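Local coordinates for endoglucanase, glycoside hydrolase family 5 protein (Cytophaga hutchinsonii, PDB 5IHS) that probably hydrolyses internal beta-1,4-glucosidic bonds of cellulose, and is probably one of the periplasmic endoglucanases its bacterium needs to grow on crystalline cellulose, at residues Q51-S56 and R321-P326; T180-Y185 and N189-G194; K236-G241 and D273-S278; P296-S299 and G303-D306. All coordinates share one frame; numbering follows the deposited sequence.

Contact 1: Q51-S56 and R321-P326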
loop_
_atom_site.group_PDB
_atom_site.type_symbol
_atom_site.label_atom_id
_atom_site.label_comp_id
_atom_site.label_asym_id
_atom_site.label_seq_id
_atom_site.Cartn_x
_atom_site.Cartn_y
_atom_site.Cartn_z
ATOM N N GLN A 51 5.939 -7.585 9.539
ATOM C CA GLN A 51 4.675 -7.621 8.810
ATOM C C GLN A 51 3.860 -6.408 9.241
ATOM O O GLN A 51 3.511 -6.281 10.419
ATOM C CB GLN A 51 3.902 -8.906 9.094
ATOM C CG GLN A 51 2.658 -9.035 8.232
ATOM C CD GLN A 51 1.824 -10.232 8.592
ATOM O OE1 GLN A 51 2.137 -10.969 9.529
ATOM N NE2 GLN A 51 0.740 -10.420 7.867
ATOM N N LEU A 52 3.587 -5.514 8.299
ATOM C CA LEU A 52 2.816 -4.305 8.533
ATOM C C LEU A 52 1.361 -4.553 8.143
ATOM O O LEU A 52 1.068 -5.359 7.257
ATOM C CB LEU A 52 3.376 -3.150 7.696
ATOM C CG LEU A 52 4.850 -2.829 7.961
ATOM C CD1 LEU A 52 5.328 -1.719 7.037
ATOM C CD2 LEU A 52 5.121 -2.462 9.423
ATOM N N ARG A 53 0.444 -3.850 8.802
ATOM C CA ARG A 53 -0.964 -3.903 8.427
ATOM C C ARG A 53 -1.559 -2.527 8.643
ATOM O O ARG A 53 -1.274 -1.874 9.655
ATOM C CB ARG A 53 -1.774 -4.890 9.272
ATOM C CG ARG A 53 -1.240 -6.298 9.383
ATOM C CD ARG A 53 -2.089 -7.052 10.414
ATOM N NE ARG A 53 -1.666 -8.434 10.548
ATOM C CZ ARG A 53 -0.665 -8.835 11.310
ATOM N NH1 ARG A 53 -0.006 -7.973 12.078
ATOM N NH2 ARG A 53 -0.347 -10.122 11.332
ATOM N N GLY A 54 -2.371 -2.084 7.695
ATOM C CA GLY A 54 -2.973 -0.780 7.828
ATOM C C GLY A 54 -4.038 -0.505 6.804
ATOM O O GLY A 54 -4.733 -1.417 6.327
ATOM N N MET A 55 -4.177 0.781 6.489
ATOM C CA MET A 55 -5.240 1.277 5.636
ATOM C C MET A 55 -4.674 2.084 4.484
ATOM O O MET A 55 -3.701 2.835 4.642
ATOM C CB MET A 55 -6.196 2.189 6.404
ATOM C CG MET A 55 -7.021 1.475 7.460
ATOM S SD MET A 55 -8.035 0.134 6.822
ATOM C CE MET A 55 -9.248 1.017 5.822
ATOM N N SER A 56 -5.329 1.955 3.338
ATOM C CA SER A 56 -5.125 2.860 2.221
ATOM C C SER A 56 -6.161 3.972 2.249
ATOM O O SER A 56 -7.360 3.725 2.426
ATOM C CB SER A 56 -5.221 2.113 0.889
ATOM O OG SER A 56 -4.811 2.927 -0.207
ATOM N N ARG A 321 -6.859 -4.147 15.093
ATOM C CA ARG A 321 -6.742 -4.010 16.540
ATOM C C ARG A 321 -6.271 -5.315 17.167
ATOM O O ARG A 321 -5.434 -5.313 18.075
ATOM C CB ARG A 321 -8.085 -3.545 17.107
ATOM C CG ARG A 321 -8.343 -2.068 16.821
ATOM C CD ARG A 321 -9.779 -1.616 17.070
ATOM N NE ARG A 321 -10.234 -1.702 18.449
ATOM C CZ ARG A 321 -10.049 -0.761 19.367
ATOM N NH1 ARG A 321 -9.365 0.345 19.098
ATOM N NH2 ARG A 321 -10.549 -0.941 20.579
ATOM N N LEU A 322 -6.792 -6.436 16.686
ATOM C CA LEU A 322 -6.438 -7.737 17.223
ATOM C C LEU A 322 -4.979 -8.073 16.960
ATOM O O LEU A 322 -4.284 -8.572 17.853
ATOM C CB LEU A 322 -7.331 -8.776 16.561
ATOM C CG LEU A 322 -7.044 -10.224 16.896
ATOM C CD1 LEU A 322 -7.414 -10.477 18.338
ATOM C CD2 LEU A 322 -7.820 -11.136 15.967
ATOM N N LYS A 323 -4.501 -7.835 15.745
ATOM C CA LYS A 323 -3.179 -8.302 15.355
ATOM C C LYS A 323 -2.082 -7.293 15.613
ATOM O O LYS A 323 -0.966 -7.682 15.975
ATOM C CB LYS A 323 -3.198 -8.707 13.894
ATOM C CG LYS A 323 -4.117 -9.887 13.736
ATOM C CD LYS A 323 -4.107 -10.427 12.362
ATOM C CE LYS A 323 -4.986 -11.643 12.238
ATOM N NZ LYS A 323 -5.274 -11.829 10.807
ATOM N N ASN A 324 -2.364 -6.009 15.421
ATOM C CA ASN A 324 -1.352 -5.003 15.698
ATOM C C ASN A 324 -1.387 -4.501 17.137
ATOM O O ASN A 324 -0.392 -3.940 17.607
ATOM C CB ASN A 324 -1.510 -3.801 14.770
ATOM C CG ASN A 324 -1.069 -4.077 13.348
ATOM O OD1 ASN A 324 -0.490 -5.131 13.028
ATOM N ND2 ASN A 324 -1.320 -3.111 12.486
ATOM N N GLY A 325 -2.499 -4.679 17.849
ATOM C CA GLY A 325 -2.570 -4.258 19.230
ATOM C C GLY A 325 -1.389 -4.731 20.060
ATOM O O GLY A 325 -0.774 -3.948 20.799
ATOM N N PRO A 326 -1.049 -6.021 19.967
ATOM C CA PRO A 326 0.091 -6.527 20.759
ATOM C C PRO A 326 1.431 -5.916 20.370
ATOM O O PRO A 326 2.341 -5.836 21.207
ATOM C CB PRO A 326 0.050 -8.038 20.501
ATOM C CG PRO A 326 -1.401 -8.325 20.181
ATOM C CD PRO A 326 -1.865 -7.116 19.405
HETATM O O HOH W 1 2.038 -4.467 11.906
#
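The amide oxygen OD1 of N324 is gripped twice, by the guanidinium of R53 and by a water. R53 NH1 donates to N324 OD1 at 3.0 Å, in the guanidinium plane and close to the direction of the amide C=O (161°); the water gives OD1 a second hydrogen at 2.8 Å and passes its other one to the backbone O of Q51. The other end of the same amide, N324 ND2, makes a weak bond to R53 O at 3.1 Å and a further bond to K80 O. Asparagine suits this place because one short side chain offers an acceptor to the arginine and donors to two main-chain carbonyls. R53 has CG beside its backbone N (chi1 -52°) and is then extended as far as NE, which carries its flat end across to helix 311-329. There K323 CB lies 3.5 Å above the centre of one guanidinium face, and K323 CD rests 3.6 Å from R53 NE, the two chains crossing at about a right angle. The lysine thus packs with its methylenes while its ammonium runs on to D319 and D273. D273 also takes R53 NH2, and Y279 OH bonds NE. Every guanidinium nitrogen is therefore bonded, and D273, shared by R53 and K323, probably lets the two cations lie close together where the first barrel strand meets the last helix.

Contact 2: T180-Y185 and N189-G194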
loop_
_atom_site.group_PDB
_atom_site.type_symbol
_atom_site.label_atom_id
_atom_site.label_comp_id
_atom_site.label_asym_id
_atom_site.label_seq_id
_atom_site.Cartn_x
_atom_site.Cartn_y
_atom_site.Cartn_z
ATOM N N THR A 180 16.061 3.756 -10.384
ATOM C CA THR A 180 17.345 4.441 -10.482
ATOM C C THR A 180 17.241 5.863 -9.952
ATOM O O THR A 180 18.129 6.335 -9.237
ATOM C CB THR A 180 17.827 4.426 -11.931
ATOM O OG1 THR A 180 18.042 3.070 -12.333
ATOM C CG2 THR A 180 19.127 5.204 -12.086
ATOM N N LYS A 181 16.162 6.563 -10.294
ATOM C CA LYS A 181 15.977 7.926 -9.809
ATOM C C LYS A 181 15.821 7.975 -8.290
ATOM O O LYS A 181 16.408 8.838 -7.625
ATOM C CB LYS A 181 14.794 8.579 -10.514
ATOM C CG LYS A 181 15.033 8.856 -11.992
ATOM C CD LYS A 181 15.956 10.052 -12.209
ATOM C CE LYS A 181 16.132 10.374 -13.680
ATOM N NZ LYS A 181 17.021 9.398 -14.323
ATOM N N ILE A 182 15.031 7.067 -7.719
ATOM C CA ILE A 182 14.873 7.032 -6.267
ATOM C C ILE A 182 16.215 6.791 -5.587
ATOM O O ILE A 182 16.553 7.439 -4.586
ATOM C CB ILE A 182 13.850 5.953 -5.875
ATOM C CG1 ILE A 182 12.444 6.367 -6.315
ATOM C CG2 ILE A 182 13.877 5.713 -4.372
ATOM C CD1 ILE A 182 11.415 5.259 -6.183
ATOM N N ARG A 183 16.987 5.839 -6.114
ATOM C CA ARG A 183 18.226 5.395 -5.494
ATOM C C ARG A 183 19.336 6.445 -5.543
ATOM O O ARG A 183 20.328 6.299 -4.820
ATOM C CB ARG A 183 18.654 4.054 -6.117
ATOM C CG ARG A 183 17.707 2.898 -5.790
ATOM C CD ARG A 183 17.830 2.482 -4.333
ATOM N NE ARG A 183 16.972 1.348 -3.990
ATOM C CZ ARG A 183 16.059 1.310 -3.022
ATOM N NH1 ARG A 183 15.812 2.368 -2.255
ATOM N NH2 ARG A 183 15.373 0.178 -2.831
ATOM N N VAL A 184 19.194 7.508 -6.344
ATOM C CA VAL A 184 20.124 8.636 -6.247
ATOM C C VAL A 184 20.122 9.192 -4.832
ATOM O O VAL A 184 21.167 9.581 -4.299
ATOM C CB VAL A 184 19.751 9.737 -7.263
ATOM C CG1 VAL A 184 20.574 11.005 -7.041
ATOM C CG2 VAL A 184 19.915 9.251 -8.689
ATOM N N TYR A 185 18.940 9.272 -4.217
ATOM C CA TYR A 185 18.741 9.965 -2.953
ATOM C C TYR A 185 18.352 9.059 -1.799
ATOM O O TYR A 185 18.507 9.461 -0.645
ATOM C CB TYR A 185 17.635 11.023 -3.095
ATOM C CG TYR A 185 17.963 12.109 -4.075
ATOM C CD1 TYR A 185 18.913 13.069 -3.768
ATOM C CD2 TYR A 185 17.322 12.189 -5.302
ATOM C CE1 TYR A 185 19.234 14.068 -4.659
ATOM C CE2 TYR A 185 17.641 13.193 -6.211
ATOM C CZ TYR A 185 18.594 14.129 -5.879
ATOM O OH TYR A 185 18.930 15.137 -6.757
ATOM N N ASN A 189 15.451 2.328 1.230
ATOM C CA ASN A 189 14.045 2.110 1.553
ATOM C C ASN A 189 13.378 1.251 0.478
ATOM O O ASN A 189 13.768 1.248 -0.694
ATOM C CB ASN A 189 13.313 3.432 1.743
ATOM C CG ASN A 189 13.633 4.090 3.081
ATOM O OD1 ASN A 189 13.898 3.408 4.092
ATOM N ND2 ASN A 189 13.602 5.413 3.103
ATOM N N ILE A 190 12.361 0.501 0.898
ATOM C CA ILE A 190 11.716 -0.468 0.027
ATOM C C ILE A 190 10.964 0.221 -1.104
ATOM O O ILE A 190 10.291 1.242 -0.910
ATOM C CB ILE A 190 10.802 -1.372 0.868
ATOM C CG1 ILE A 190 11.654 -2.262 1.787
ATOM C CG2 ILE A 190 9.891 -2.228 -0.032
ATOM C CD1 ILE A 190 10.883 -3.125 2.732
ATOM N N ILE A 191 11.051 -0.381 -2.289
ATOM C CA ILE A 191 10.282 0.017 -3.456
ATOM C C ILE A 191 9.444 -1.181 -3.888
ATOM O O ILE A 191 9.984 -2.277 -4.087
ATOM C CB ILE A 191 11.202 0.489 -4.598
ATOM C CG1 ILE A 191 12.099 1.648 -4.140
ATOM C CG2 ILE A 191 10.375 0.874 -5.804
ATOM C CD1 ILE A 191 13.229 1.963 -5.113
ATOM N N VAL A 192 8.132 -0.963 -4.030
ATOM C CA VAL A 192 7.173 -2.007 -4.387
ATOM C C VAL A 192 6.710 -1.744 -5.814
ATOM O O VAL A 192 6.310 -0.619 -6.141
ATOM C CB VAL A 192 5.963 -2.032 -3.434
ATOM C CG1 VAL A 192 5.081 -3.232 -3.736
ATOM C CG2 VAL A 192 6.392 -2.006 -1.957
ATOM N N VAL A 193 6.742 -2.782 -6.654
ATOM C CA VAL A 193 6.475 -2.669 -8.083
ATOM C C VAL A 193 5.237 -3.478 -8.466
ATOM O O VAL A 193 5.171 -4.690 -8.211
ATOM C CB VAL A 193 7.688 -3.133 -8.910
ATOM C CG1 VAL A 193 7.398 -2.978 -10.404
ATOM C CG2 VAL A 193 8.951 -2.378 -8.510
ATOM N N GLY A 194 4.287 -2.802 -9.129
ATOM C CA GLY A 194 3.065 -3.437 -9.570
ATOM C C GLY A 194 3.275 -4.465 -10.661
ATOM O O GLY A 194 4.310 -4.517 -11.322
#
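R183 makes the tightly packed part of this contact, gripping N189 O at its edge and taking a methyl of I191 on one face. It bends at chi2 (-71°) to bring its end over to the turn, and NH1 and NH2 both donate to N189 O, at 2.8 and 2.9 Å. The oxygen lies in the guanidinium plane; the NH1 bond uses a lone pair in the carbonyl plane, whereas NH2 approaches tilted from it. I191 CD1 sits 3.5 Å above the centre of the guanidinium, nearly equidistant from CZ and NH2. I191 has CG1 beside its backbone N (chi1 -57°) and chi2 near 168°, which stretches CD1 away from the barrel wall. Isoleucine fits: its beta branching suits a strand, and its longer CG1-CD1 arm reaches the helix. The looser part is I182 against the same methyl, the two side chains meeting tip to tip with I182 CG2 3.9 Å from I191 CD1. The arginine itself remains partly exposed. D186 O and Q213 O take further hydrogens from its guanidinium. A charged side chain thus gathers main-chain carbonyls at the return from helix to strand of a beta-alpha-beta unit, while one flat face of the guanidinium, where no N-H points, packs on the I191 methyl.

Contact 3: K236-G241 and D273-S278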
loop_
_atom_site.group_PDB
_atom_site.type_symbol
_atom_site.label_atom_id
_atom_site.label_comp_id
_atom_site.label_asym_id
_atom_site.label_seq_id
_atom_site.Cartn_x
_atom_site.Cartn_y
_atom_site.Cartn_z
ATOM N N LYS A 236 3.178 -19.579 -5.874
ATOM C CA LYS A 236 4.136 -19.888 -6.930
ATOM C C LYS A 236 5.193 -18.796 -7.063
ATOM O O LYS A 236 6.364 -19.086 -7.311
ATOM C CB LYS A 236 3.398 -20.136 -8.250
ATOM C CG LYS A 236 2.600 -21.439 -8.250
ATOM C CD LYS A 236 1.773 -21.635 -9.509
ATOM C CE LYS A 236 0.852 -22.845 -9.368
ATOM N NZ LYS A 236 0.168 -23.223 -10.635
ATOM N N ALA A 237 4.806 -17.533 -6.893
ATOM C CA ALA A 237 5.796 -16.458 -6.912
ATOM C C ALA A 237 6.758 -16.564 -5.728
ATOM O O ALA A 237 7.965 -16.345 -5.881
ATOM C CB ALA A 237 5.094 -15.100 -6.924
ATOM N N LEU A 238 6.242 -16.890 -4.538
ATOM C CA LEU A 238 7.115 -17.095 -3.386
ATOM C C LEU A 238 8.085 -18.241 -3.640
ATOM O O LEU A 238 9.269 -18.163 -3.269
ATOM C CB LEU A 238 6.266 -17.365 -2.144
ATOM C CG LEU A 238 5.322 -16.243 -1.712
ATOM C CD1 LEU A 238 4.455 -16.720 -0.557
ATOM C CD2 LEU A 238 6.085 -14.997 -1.325
ATOM N N ASP A 239 7.604 -19.313 -4.284
ATOM C CA ASP A 239 8.469 -20.448 -4.602
ATOM C C ASP A 239 9.645 -20.024 -5.468
ATOM O O ASP A 239 10.715 -20.651 -5.434
ATOM C CB ASP A 239 7.683 -21.499 -5.385
ATOM C CG ASP A 239 6.623 -22.208 -4.563
ATOM O OD1 ASP A 239 6.612 -22.097 -3.317
ATOM O OD2 ASP A 239 5.801 -22.914 -5.191
ATOM N N MET A 240 9.442 -19.007 -6.292
ATOM C CA MET A 240 10.441 -18.514 -7.222
ATOM C C MET A 240 11.349 -17.470 -6.580
ATOM O O MET A 240 12.284 -16.991 -7.236
ATOM C CB MET A 240 9.732 -17.964 -8.482
ATOM C CG MET A 240 8.871 -19.015 -9.299
ATOM S SD MET A 240 7.543 -18.417 -10.442
ATOM C CE MET A 240 8.555 -17.809 -11.774
ATOM N N GLY A 241 11.083 -17.092 -5.325
ATOM C CA GLY A 241 12.032 -16.359 -4.502
ATOM C C GLY A 241 11.789 -14.879 -4.285
ATOM O O GLY A 241 12.648 -14.219 -3.680
ATOM N N ASP A 273 -0.817 -13.977 6.857
ATOM C CA ASP A 273 -0.105 -14.110 8.124
ATOM C C ASP A 273 0.871 -15.280 8.087
ATOM O O ASP A 273 1.970 -15.193 8.648
ATOM C CB ASP A 273 -1.103 -14.279 9.267
ATOM C CG ASP A 273 -1.832 -12.988 9.623
ATOM O OD1 ASP A 273 -1.398 -11.878 9.224
ATOM O OD2 ASP A 273 -2.845 -13.105 10.354
ATOM N N ALA A 274 0.486 -16.386 7.442
ATOM C CA ALA A 274 1.375 -17.541 7.369
ATOM C C ALA A 274 2.685 -17.196 6.676
ATOM O O ALA A 274 3.728 -17.782 6.994
ATOM C CB ALA A 274 0.682 -18.689 6.634
ATOM N N HIS A 275 2.647 -16.257 5.731
ATOM C CA HIS A 275 3.800 -15.853 4.932
ATOM C C HIS A 275 4.347 -14.490 5.331
ATOM O O HIS A 275 5.243 -13.972 4.667
ATOM C CB HIS A 275 3.438 -15.890 3.448
ATOM C CG HIS A 275 3.130 -17.267 2.979
ATOM N ND1 HIS A 275 4.125 -18.170 2.664
ATOM C CD2 HIS A 275 1.960 -17.939 2.881
ATOM C CE1 HIS A 275 3.573 -19.322 2.329
ATOM N NE2 HIS A 275 2.263 -19.209 2.451
ATOM N N LYS A 276 3.829 -13.909 6.410
ATOM C CA LYS A 276 4.278 -12.611 6.902
ATOM C C LYS A 276 4.235 -11.541 5.806
ATOM O O LYS A 276 5.143 -10.708 5.684
ATOM C CB LYS A 276 5.664 -12.714 7.549
ATOM C CG LYS A 276 5.697 -13.732 8.678
ATOM C CD LYS A 276 7.083 -13.908 9.243
ATOM C CE LYS A 276 7.129 -14.931 10.381
ATOM N NZ LYS A 276 6.197 -16.077 10.256
ATOM N N ILE A 277 3.143 -11.532 5.042
ATOM C CA ILE A 277 2.930 -10.564 3.966
ATOM C C ILE A 277 2.141 -9.378 4.510
ATOM O O ILE A 277 1.064 -9.543 5.097
ATOM C CB ILE A 277 2.199 -11.215 2.776
ATOM C CG1 ILE A 277 3.058 -12.340 2.189
ATOM C CG2 ILE A 277 1.875 -10.163 1.718
ATOM C CD1 ILE A 277 2.344 -13.189 1.127
ATOM N N SER A 278 2.680 -8.175 4.313
ATOM C CA SER A 278 2.025 -6.963 4.777
ATOM C C SER A 278 0.787 -6.660 3.933
ATOM O O SER A 278 0.720 -7.000 2.744
ATOM C CB SER A 278 3.002 -5.793 4.674
ATOM O OG SER A 278 4.105 -5.920 5.566
#
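The imidazole of H275 receives the methyl CD1 of L238 on one face, 3.5 Å above the ring plane and displaced toward the rim. CD1 stands 3.9 Å from the ring centroid and 27° off the normal, a CH-pi contact. The displacement is toward the ND1 side, where the closest approach is 3.5 Å from L238 CD1 to H275 ND1. F271, in the last turns of helix 262-274, which ends just before H275, also meets this ring, the planes about 50° apart. L238 stands in the last turn of helix 228-239 with its CG beside the backbone N (chi1 -62°) and CD1 extended, a common helical leucine shape that sends CD1 across to the end of helix 262-274. The same methyl touches I277 CD1 more loosely, at 4.4 Å, so one methyl touches both an aromatic face and an aliphatic tip. Both helices finish here in a Schellman motif, with G241 and K276 at positive phi. Glycine suits the first, since at those angles a beta carbon would press on the preceding carbonyl. After the second, I277 packs inward on V246 of the barrel while H275 stays nearer the surface. No hydrogen bond crosses between 236-241 and 273-278: the contact rests on dispersion and the CH-pi approach, which suits a leucine facing a partly exposed histidine.

Contact 4: P296-S299 and G303-D306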
loop_
_atom_site.group_PDB
_atom_site.type_symbol
_atom_site.label_atom_id
_atom_site.label_comp_id
_atom_site.label_asym_id
_atom_site.label_seq_id
_atom_site.Cartn_x
_atom_site.Cartn_y
_atom_site.Cartn_z
ATOM N N PRO A 296 -21.083 7.596 4.532
ATOM C CA PRO A 296 -21.118 8.927 3.911
ATOM C C PRO A 296 -21.087 10.035 4.953
ATOM O O PRO A 296 -21.793 9.991 5.960
ATOM C CB PRO A 296 -22.425 8.900 3.113
ATOM C CG PRO A 296 -22.543 7.454 2.721
ATOM C CD PRO A 296 -22.084 6.694 3.933
ATOM N N ALA A 297 -20.231 11.027 4.699
ATOM C CA ALA A 297 -20.042 12.215 5.528
ATOM C C ALA A 297 -19.266 11.940 6.813
ATOM O O ALA A 297 -19.164 12.828 7.663
ATOM C CB ALA A 297 -21.349 12.958 5.836
ATOM N N ALA A 298 -18.693 10.752 6.979
ATOM C CA ALA A 298 -17.861 10.511 8.150
ATOM C C ALA A 298 -16.777 11.581 8.249
ATOM O O ALA A 298 -16.182 11.981 7.245
ATOM C CB ALA A 298 -17.231 9.122 8.063
ATOM N N SER A 299 -16.515 12.030 9.471
ATOM C CA SER A 299 -15.715 13.227 9.699
ATOM C C SER A 299 -14.361 13.163 8.995
ATOM O O SER A 299 -13.627 12.174 9.145
ATOM C CB SER A 299 -15.460 13.414 11.193
ATOM O OG SER A 299 -14.576 14.503 11.406
ATOM N N GLY A 303 -12.026 10.152 14.384
ATOM C CA GLY A 303 -12.931 10.044 15.513
ATOM C C GLY A 303 -14.156 9.193 15.271
ATOM O O GLY A 303 -15.131 9.299 16.022
ATOM N N TRP A 304 -14.124 8.322 14.268
ATOM C CA TRP A 304 -15.310 7.604 13.815
ATOM C C TRP A 304 -15.770 6.594 14.859
ATOM O O TRP A 304 -15.011 5.703 15.266
ATOM C CB TRP A 304 -14.992 6.902 12.503
ATOM C CG TRP A 304 -14.363 7.811 11.494
ATOM C CD1 TRP A 304 -14.836 9.008 11.058
ATOM C CD2 TRP A 304 -13.134 7.588 10.806
ATOM N NE1 TRP A 304 -13.972 9.554 10.140
ATOM C CE2 TRP A 304 -12.922 8.691 9.958
ATOM C CE3 TRP A 304 -12.198 6.556 10.821
ATOM C CZ2 TRP A 304 -11.794 8.792 9.149
ATOM C CZ3 TRP A 304 -11.088 6.659 10.020
ATOM C CH2 TRP A 304 -10.904 7.759 9.183
ATOM N N ALA A 305 -17.019 6.736 15.285
ATOM C CA ALA A 305 -17.618 5.836 16.248
ATOM C C ALA A 305 -18.173 4.625 15.513
ATOM O O ALA A 305 -18.151 4.546 14.283
ATOM C CB ALA A 305 -18.700 6.566 17.042
ATOM N N ASP A 306 -18.677 3.657 16.269
ATOM C CA ASP A 306 -19.146 2.427 15.643
ATOM C C ASP A 306 -20.186 2.701 14.567
ATOM O O ASP A 306 -20.161 2.068 13.504
ATOM C CB ASP A 306 -19.678 1.479 16.705
ATOM C CG ASP A 306 -18.567 0.866 17.534
ATOM O OD1 ASP A 306 -17.379 0.966 17.126
ATOM O OD2 ASP A 306 -18.878 0.260 18.573
#
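A298 is the first residue of 296-299 to touch the other segment: its CB lies 3.8 Å from W304 CD1, approaching the indole obliquely. Alanine suits the place, since its single methyl fills the short gap to the five-membered ring while the backbone comes close enough to bond. A298 O turns elsewhere and accepts from Y66 OH. S299 follows and supplies the polar half of the contact with its main chain. Its carbonyl oxygen takes the indole hydrogen, W304 NE1 to S299 O, at 2.8 Å. This bond is fairly straight (157°), uses a lone pair in the carbonyl plane and keeps the oxygen near the plane of the ring, at its edge. The backbone N of S299 is also at that edge, 3.6 Å from W304 NE1, so the chain runs past the pyrrole side of the indole. The hydroxyl of S299 looks after the turn itself, bonding Y301 N. Tryptophan brings both properties needed here: a broad apolar body to bury and one N-H that meets a carbonyl. With CG beside the backbone N (chi1 -50°), the indole swings toward 296-299 and brings NE1 to S299 O. All of this belongs to the long loop between the last barrel strand, 279-284, and helix 311-329. I294 and L309 of that loop pack on W304, and W74 of helix 69-77 meets it edge-to-face.

In the fold
Three of the contacts belong to the closed eight-stranded TIM barrel, the fold of family 5 glycosidases. In all four the touching residues are mostly buried, but contact 1, centred about 13 Å from the centre of the chain, is the most central; it ties the first strand to the C-terminal helix with buried charge and amide bonds. Contact 2 joins a strand to the helix before it through isoleucines and a cation on a carbonyl. Contact 3, between two helix ends, is apolar, and meets contact 1 through D273 with K323 and S278 with L52. Contact 4 is peripheral: its centre lies about 22 Å from the centre of the chain, the farthest of the four, in a loop where one tryptophan does most of the work.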